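Local coordinates for enzyme subtilase SubTY from Bacillus sp. TY145 (Bacillus sp., PDB 5FFN), which probably hydrolyses peptide bonds as a subtilisin-like serine endopeptidase of the subtilase family, at residues 36-48 / 235-247. Residues are numbered along the deposited sequence; the frame is centred on the assembly and turned at random.
Sequences TGVYTSHLDLAGS and VESTWYTGGYNTI
The turn of the beta hairpin made by strands 235-238 and 244-247 meets the loop between strands 29-35 and 49-54 of the subtilase fold. His42 carries much of this contact. Its CG lies anti to the backbone N (chi1 -166°), which sends the imidazole into the mouth of the hairpin turn. There His42 NE2 donates to Gly243 O at 2.8 Å, in the ring plane and nearly straight (172°). Gly243 O also accepts from Trp239 N inside the hairpin. At the other ring nitrogen, His42 ND1 accepts from Asp44 N at 3.1 Å. Bonds at both nitrogens thus fix the ring's rotation and are consistent with a neutral imidazole protonated on NE2. The methyl CG2 of Thr238 covers one face, 3.6 Å from the centroid of the His42 ring, a CH-pi contact. Water 1 sits over the opposite face and links Leu43 N to Gly242 O. The His42 ring also turns its edge to the face of the Tyr244 ring in an offset edge-to-face pair, planes at 73°. Tyr244 OH donates to Asp44 OD2 at 2.6 Å, on the syn side but out of the carboxylate plane. OD2 has a second donor in Val91 N, so two bonds grip this oxygen of the buried Asp44. Earlier in the loop, Tyr39 lays its ring beside the type I turn 239-242, with Tyr39 CD2 3.3 Å from Tyr240 O. Helix 72-81 joins both partners: Thr74 bonds to Tyr39 N through OG1 and to Thr238 OG1 through its carbonyl. Val38 packs on strand 99-104, while Val235 and Ile247 carry the hairpin onto helix 250-267.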
ATOM      1  N   THR A  36      -9.281  -5.474   0.726  1.00 12.57           N
ATOM      2  CA  THR A  36     -10.071  -6.728   0.796  1.00 13.72           C
ATOM      3  C   THR A  36     -11.238  -6.709   1.821  1.00 14.68           C
ATOM      4  O   THR A  36     -11.876  -7.737   2.047  1.00 14.47           O
ATOM      5  CB  THR A  36      -9.173  -7.933   1.096  1.00 13.58           C
ATOM      6  OG1 THR A  36      -8.596  -7.791   2.411  1.00 14.54           O
ATOM      7  CG2 THR A  36      -8.106  -8.090   0.049  1.00 11.82           C
ATOM      8  N   GLY A  37     -11.480  -5.544   2.425  1.00 14.79           N
ATOM      9  CA  GLY A  37     -12.394  -5.362   3.557  1.00 15.34           C
ATOM     10  C   GLY A  37     -11.548  -5.219   4.822  1.00 15.78           C
ATOM     11  O   GLY A  37     -10.309  -5.313   4.778  1.00 14.13           O
ATOM     12  N   VAL A  38     -12.224  -4.973   5.952  1.00 16.05           N
ATOM     13  CA  VAL A  38     -11.544  -4.871   7.247  1.00 15.52           C
ATOM     14  C   VAL A  38     -12.455  -5.500   8.329  1.00 16.14           C
ATOM     15  O   VAL A  38     -13.677  -5.276   8.337  1.00 15.21           O
ATOM     16  CB  VAL A  38     -11.230  -3.378   7.619  1.00 15.77           C
ATOM     17  CG1 VAL A  38     -10.611  -3.253   9.008  1.00 15.92           C
ATOM     18  CG2 VAL A  38     -10.357  -2.729   6.576  1.00 16.12           C
ATOM     19  N   TYR A  39     -11.826  -6.320   9.153  1.00 18.55           N
ATOM     20  CA  TYR A  39     -12.456  -6.882  10.344  1.00 20.16           C
ATOM     21  C   TYR A  39     -12.494  -5.788  11.414  1.00 20.26           C
ATOM     22  O   TYR A  39     -11.629  -5.717  12.308  1.00 21.06           O
ATOM     23  CB  TYR A  39     -11.674  -8.117  10.780  1.00 20.28           C
ATOM     24  CG  TYR A  39     -12.203  -8.735  12.070  1.00 22.72           C
ATOM     25  CD1 TYR A  39     -13.572  -8.798  12.306  1.00 25.15           C
ATOM     26  CD2 TYR A  39     -11.330  -9.205  13.062  1.00 23.63           C
ATOM     27  CE1 TYR A  39     -14.083  -9.334  13.503  1.00 26.98           C
ATOM     28  CE2 TYR A  39     -11.825  -9.758  14.252  1.00 26.67           C
ATOM     29  CZ  TYR A  39     -13.210  -9.811  14.464  1.00 28.07           C
ATOM     30  OH  TYR A  39     -13.762 -10.337  15.639  1.00 27.19           O
ATOM     31  N   THR A  40     -13.495  -4.936  11.281  1.00 22.07           N
ATOM     32  CA  THR A  40     -13.659  -3.733  12.080  1.00 23.14           C
ATOM     33  C   THR A  40     -13.926  -4.038  13.576  1.00 24.17           C
ATOM     34  O   THR A  40     -13.828  -3.131  14.397  1.00 24.54           O
ATOM     35  CB  THR A  40     -14.786  -2.799  11.520  1.00 23.69           C
ATOM     36  OG1 THR A  40     -16.054  -3.470  11.547  1.00 24.16           O
ATOM     37  CG2 THR A  40     -14.493  -2.327  10.049  1.00 22.89           C
ATOM     38  N   SER A  41     -14.249  -5.296  13.894  1.00 24.51           N
ATOM     39  CA  SER A  41     -14.508  -5.730  15.270  1.00 25.10           C
ATOM     40  C   SER A  41     -13.273  -6.333  15.926  1.00 25.03           C
ATOM     41  O   SER A  41     -13.332  -6.851  17.049  1.00 25.47           O
ATOM     42  CB  SER A  41     -15.660  -6.752  15.283  1.00 24.78           C
ATOM     43  OG  SER A  41     -16.880  -6.091  15.035  1.00 26.80           O
ATOM     44  N   HIS A  42     -12.126  -6.283  15.242  1.00 22.75           N
ATOM     45  CA  HIS A  42     -10.879  -6.628  15.884  1.00 21.08           C
ATOM     46  C   HIS A  42     -10.759  -5.688  17.106  1.00 20.37           C
ATOM     47  O   HIS A  42     -11.160  -4.514  17.046  1.00 19.69           O
ATOM     48  CB  HIS A  42      -9.712  -6.399  14.923  1.00 20.98           C
ATOM     49  CG  HIS A  42      -8.429  -7.015  15.349  1.00 18.59           C
ATOM     50  ND1 HIS A  42      -7.714  -6.571  16.440  1.00 17.14           N
ATOM     51  CD2 HIS A  42      -7.708  -8.017  14.808  1.00 16.31           C
ATOM     52  CE1 HIS A  42      -6.623  -7.291  16.560  1.00 15.12           C
ATOM     53  NE2 HIS A  42      -6.576  -8.155  15.559  1.00 17.41           N
ATOM     54  N   LEU A  43     -10.217  -6.218  18.198  1.00 20.68           N
ATOM     55  CA  LEU A  43     -10.102  -5.464  19.445  1.00 20.74           C
ATOM     56  C   LEU A  43      -9.292  -4.183  19.272  1.00 20.44           C
ATOM     57  O   LEU A  43      -9.588  -3.170  19.869  1.00 19.03           O
ATOM     58  CB  LEU A  43      -9.467  -6.324  20.512  1.00 21.51           C
ATOM     59  CG  LEU A  43     -10.412  -7.297  21.220  1.00 23.58           C
ATOM     60  CD1 LEU A  43      -9.617  -8.141  22.158  1.00 24.65           C
ATOM     61  CD2 LEU A  43     -11.479  -6.538  21.961  1.00 26.15           C
ATOM     62  N   ASP A  44      -8.302  -4.236  18.387  1.00 20.80           N
ATOM     63  CA  ASP A  44      -7.450  -3.064  18.132  1.00 20.18           C
ATOM     64  C   ASP A  44      -8.005  -2.098  17.091  1.00 20.19           C
ATOM     65  O   ASP A  44      -7.438  -1.038  16.886  1.00 18.10           O
ATOM     66  CB  ASP A  44      -6.042  -3.537  17.787  1.00 20.33           C
ATOM     67  CG  ASP A  44      -5.410  -4.371  18.887  1.00 21.12           C
ATOM     68  OD1 ASP A  44      -5.874  -4.306  20.066  1.00 21.90           O
ATOM     69  OD2 ASP A  44      -4.433  -5.080  18.601  1.00 16.69           O
ATOM     70  N   LEU A  45      -9.113  -2.456  16.437  1.00 18.43           N
ATOM     71  CA  LEU A  45      -9.799  -1.561  15.532  1.00 19.49           C
ATOM     72  C   LEU A  45     -11.179  -1.101  16.000  1.00 19.78           C
ATOM     73  O   LEU A  45     -11.791  -0.233  15.386  1.00 20.79           O
ATOM     74  CB  LEU A  45      -9.918  -2.240  14.134  1.00 19.14           C
ATOM     75  CG  LEU A  45      -8.618  -2.703  13.482  1.00 18.93           C
ATOM     76  CD1 LEU A  45      -8.929  -3.320  12.118  1.00 18.57           C
ATOM     77  CD2 LEU A  45      -7.614  -1.541  13.319  1.00 19.12           C
ATOM     78  N   ALA A  46     -11.668  -1.651  17.112  1.00 21.39           N
ATOM     79  CA  ALA A  46     -13.029  -1.451  17.509  1.00 20.89           C
ATOM     80  C   ALA A  46     -13.331   0.003  17.676  1.00 20.46           C
ATOM     81  O   ALA A  46     -12.552   0.732  18.275  1.00 21.65           O
ATOM     82  CB  ALA A  46     -13.330  -2.233  18.791  1.00 21.03           C
ATOM     83  N   GLY A  47     -14.459   0.417  17.111  1.00 20.66           N
ATOM     84  CA  GLY A  47     -14.957   1.781  17.215  1.00 21.61           C
ATOM     85  C   GLY A  47     -14.310   2.761  16.257  1.00 21.41           C
ATOM     86  O   GLY A  47     -14.721   3.938  16.170  1.00 22.92           O
ATOM     87  N   SER A  48     -13.353   2.287  15.470  1.00 22.35           N
ATOM     88  CA  SER A  48     -12.689   3.177  14.502  1.00 22.39           C
ATOM     89  C   SER A  48     -13.442   3.329  13.193  1.00 21.93           C
ATOM     90  O   SER A  48     -13.368   4.381  12.561  1.00 21.52           O
ATOM     91  CB  SER A  48     -11.251   2.716  14.219  0.50 22.73           C
ATOM     92  OG  SER A  48     -11.186   1.428  13.608  0.50 23.81           O
ATOM     93  N   VAL A 235       6.254  -6.908   8.422  1.00 14.23           N
ATOM     94  CA  VAL A 235       5.436  -6.003   9.190  1.00 14.20           C
ATOM     95  C   VAL A 235       4.306  -6.749   9.893  1.00 14.99           C
ATOM     96  O   VAL A 235       3.390  -7.282   9.255  1.00 15.29           O
ATOM     97  CB  VAL A 235       4.812  -4.865   8.275  1.00 12.86           C
ATOM     98  CG1 VAL A 235       3.797  -4.045   9.008  1.00 12.49           C
ATOM     99  CG2 VAL A 235       5.951  -3.973   7.742  1.00 13.96           C
ATOM    100  N   GLU A 236       4.345  -6.723  11.215  1.00 15.60           N
ATOM    101  CA  GLU A 236       3.261  -7.242  12.049  1.00 15.99           C
ATOM    102  C   GLU A 236       2.107  -6.281  12.214  1.00 15.72           C
ATOM    103  O   GLU A 236       2.276  -5.072  12.436  1.00 16.02           O
ATOM    104  CB  GLU A 236       3.829  -7.602  13.426  1.00 16.38           C
ATOM    105  CG  GLU A 236       2.848  -8.252  14.353  1.00 19.38           C
ATOM    106  CD  GLU A 236       3.496  -8.718  15.667  1.00 22.76           C
ATOM    107  OE1 GLU A 236       4.705  -8.404  15.890  1.00 20.99           O
ATOM    108  OE2 GLU A 236       2.790  -9.445  16.422  1.00 19.55           O
ATOM    109  N   SER A 237       0.883  -6.798  12.073  1.00 14.65           N
ATOM    110  CA  SER A 237      -0.282  -6.001  12.266  1.00 14.88           C
ATOM    111  C   SER A 237      -1.462  -6.935  12.582  1.00 15.59           C
ATOM    112  O   SER A 237      -1.271  -8.167  12.716  1.00 16.72           O
ATOM    113  CB  SER A 237      -0.580  -5.148  11.006  1.00 13.27           C
ATOM    114  OG  SER A 237      -1.585  -4.217  11.235  1.00 12.32           O
ATOM    115  N   THR A 238      -2.619  -6.301  12.678  1.00 16.79           N
ATOM    116  CA  THR A 238      -3.928  -6.914  12.921  1.00 17.63           C
ATOM    117  C   THR A 238      -4.312  -7.871  11.769  1.00 19.17           C
ATOM    118  O   THR A 238      -3.943  -7.645  10.625  1.00 17.91           O
ATOM    119  CB  THR A 238      -4.989  -5.857  13.078  1.00 18.44           C
ATOM    120  OG1 THR A 238      -4.912  -4.873  12.036  1.00 17.24           O
ATOM    121  CG2 THR A 238      -4.901  -5.117  14.422  1.00 17.89           C
ATOM    122  N   TRP A 239      -5.070  -8.922  12.103  1.00 19.37           N
ATOM    123  CA  TRP A 239      -5.455  -9.957  11.138  1.00 19.09           C
ATOM    124  C   TRP A 239      -6.935 -10.287  11.253  1.00 18.30           C
ATOM    125  O   TRP A 239      -7.577 -10.046  12.280  1.00 18.59           O
ATOM    126  CB  TRP A 239      -4.592 -11.185  11.323  1.00 19.62           C
ATOM    127  CG  TRP A 239      -4.531 -12.121  10.168  1.00 19.65           C
ATOM    128  CD1 TRP A 239      -4.929 -13.436  10.129  1.00 22.14           C
ATOM    129  CD2 TRP A 239      -4.003 -11.828   8.883  1.00 20.65           C
ATOM    130  NE1 TRP A 239      -4.663 -13.976   8.893  1.00 21.35           N
ATOM    131  CE2 TRP A 239      -4.103 -12.999   8.106  1.00 20.34           C
ATOM    132  CE3 TRP A 239      -3.442 -10.676   8.313  1.00 18.98           C
ATOM    133  CZ2 TRP A 239      -3.663 -13.048   6.786  1.00 21.30           C
ATOM    134  CZ3 TRP A 239      -2.974 -10.739   7.024  1.00 20.29           C
ATOM    135  CH2 TRP A 239      -3.095 -11.909   6.269  1.00 20.34           C
ATOM    136  N   TYR A 240      -7.503 -10.759  10.138  1.00 18.34           N
ATOM    137  CA  TYR A 240      -8.941 -10.834   9.990  1.00 18.70           C
ATOM    138  C   TYR A 240      -9.588 -11.884  10.916  1.00 19.58           C
ATOM    139  O   TYR A 240     -10.777 -11.798  11.165  1.00 19.50           O
ATOM    140  CB  TYR A 240      -9.359 -11.123   8.524  1.00 20.19           C
ATOM    141  CG  TYR A 240      -9.211 -12.561   8.066  1.00 18.12           C
ATOM    142  CD1 TYR A 240      -7.974 -13.110   7.769  1.00 20.81           C
ATOM    143  CD2 TYR A 240     -10.357 -13.352   7.862  1.00 22.57           C
ATOM    144  CE1 TYR A 240      -7.863 -14.421   7.334  1.00 21.94           C
ATOM    145  CE2 TYR A 240     -10.262 -14.637   7.412  1.00 23.39           C
ATOM    146  CZ  TYR A 240      -9.039 -15.183   7.155  1.00 25.42           C
ATOM    147  OH  TYR A 240      -8.966 -16.496   6.711  1.00 26.99           O
ATOM    148  N   THR A 241      -8.805 -12.816  11.402  1.00 21.23           N
ATOM    149  CA  THR A 241      -9.322 -13.794  12.362  1.00 23.83           C
ATOM    150  C   THR A 241      -9.250 -13.356  13.825  1.00 25.11           C
ATOM    151  O   THR A 241      -9.701 -14.110  14.713  1.00 26.13           O
ATOM    152  CB  THR A 241      -8.651 -15.128  12.172  1.00 23.72           C
ATOM    153  OG1 THR A 241      -7.236 -14.983  12.195  1.00 24.24           O
ATOM    154  CG2 THR A 241      -9.079 -15.729  10.823  1.00 26.80           C
ATOM    155  N   GLY A 242      -8.744 -12.144  14.073  1.00 25.30           N
ATOM    156  CA  GLY A 242      -8.711 -11.546  15.415  1.00 25.75           C
ATOM    157  C   GLY A 242      -7.339 -11.461  16.073  1.00 25.04           C
ATOM    158  O   GLY A 242      -7.171 -10.743  17.088  1.00 28.10           O
ATOM    159  N   GLY A 243      -6.352 -12.154  15.535  1.00 23.29           N
ATOM    160  CA  GLY A 243      -5.018 -12.051  16.107  1.00 22.88           C
ATOM    161  C   GLY A 243      -4.174 -11.096  15.270  1.00 21.07           C
ATOM    162  O   GLY A 243      -4.652 -10.016  14.892  1.00 20.45           O
ATOM    163  N   TYR A 244      -2.952 -11.528  14.993  1.00 21.01           N
ATOM    164  CA  TYR A 244      -1.922 -10.707  14.302  1.00 20.43           C
ATOM    165  C   TYR A 244      -1.204 -11.549  13.311  1.00 20.22           C
ATOM    166  O   TYR A 244      -1.179 -12.744  13.431  1.00 22.09           O
ATOM    167  CB  TYR A 244      -0.918 -10.100  15.319  1.00 19.95           C
ATOM    168  CG  TYR A 244      -1.653  -9.407  16.390  1.00 20.06           C
ATOM    169  CD1 TYR A 244      -2.099 -10.103  17.517  1.00 20.00           C
ATOM    170  CD2 TYR A 244      -2.009  -8.073  16.269  1.00 15.03           C
ATOM    171  CE1 TYR A 244      -2.845  -9.474  18.477  1.00 19.99           C
ATOM    172  CE2 TYR A 244      -2.749  -7.440  17.213  1.00 16.99           C
ATOM    173  CZ  TYR A 244      -3.177  -8.163  18.334  1.00 19.47           C
ATOM    174  OH  TYR A 244      -3.930  -7.557  19.277  1.00 21.73           O
ATOM    175  N   ASN A 245      -0.594 -10.925  12.318  1.00 19.21           N
ATOM    176  CA  ASN A 245       0.154 -11.627  11.315  1.00 18.61           C
ATOM    177  C   ASN A 245       1.245 -10.720  10.777  1.00 17.19           C
ATOM    178  O   ASN A 245       1.145  -9.491  10.928  1.00 17.62           O
ATOM    179  CB  ASN A 245      -0.795 -12.110  10.212  1.00 18.14           C
ATOM    180  CG  ASN A 245      -0.170 -13.062   9.277  1.00 19.19           C
ATOM    181  OD1 ASN A 245       0.798 -13.765   9.602  1.00 21.16           O
ATOM    182  ND2 ASN A 245      -0.714 -13.114   8.058  1.00 20.91           N
ATOM    183  N   THR A 246       2.278 -11.340  10.247  1.00 17.26           N
ATOM    184  CA  THR A 246       3.447 -10.669   9.718  1.00 17.27           C
ATOM    185  C   THR A 246       3.535 -10.956   8.235  1.00 17.10           C
ATOM    186  O   THR A 246       3.803 -12.091   7.799  1.00 16.30           O
ATOM    187  CB  THR A 246       4.747 -11.018  10.505  1.00 17.50           C
ATOM    188  OG1 THR A 246       4.591 -10.576  11.855  1.00 17.91           O
ATOM    189  CG2 THR A 246       5.968 -10.371   9.891  1.00 19.93           C
ATOM    190  N   ILE A 247       3.330  -9.899   7.441  1.00 16.85           N
ATOM    191  CA  ILE A 247       3.462 -10.002   5.994  1.00 16.62           C
ATOM    192  C   ILE A 247       4.350  -8.845   5.435  1.00 15.22           C
ATOM    193  O   ILE A 247       4.751  -7.951   6.183  1.00 15.44           O
ATOM    194  CB  ILE A 247       2.058 -10.151   5.261  1.00 16.58           C
ATOM    195  CG1 ILE A 247       1.108  -9.023   5.608  1.00 16.15           C
ATOM    196  CG2 ILE A 247       1.442 -11.544   5.602  1.00 17.75           C
ATOM    197  CD1 ILE A 247      -0.121  -8.896   4.696  1.00 15.05           C
TER
HETATM  198  O   HOH W   1      -9.504  -9.186  17.925  1.00 25.13           O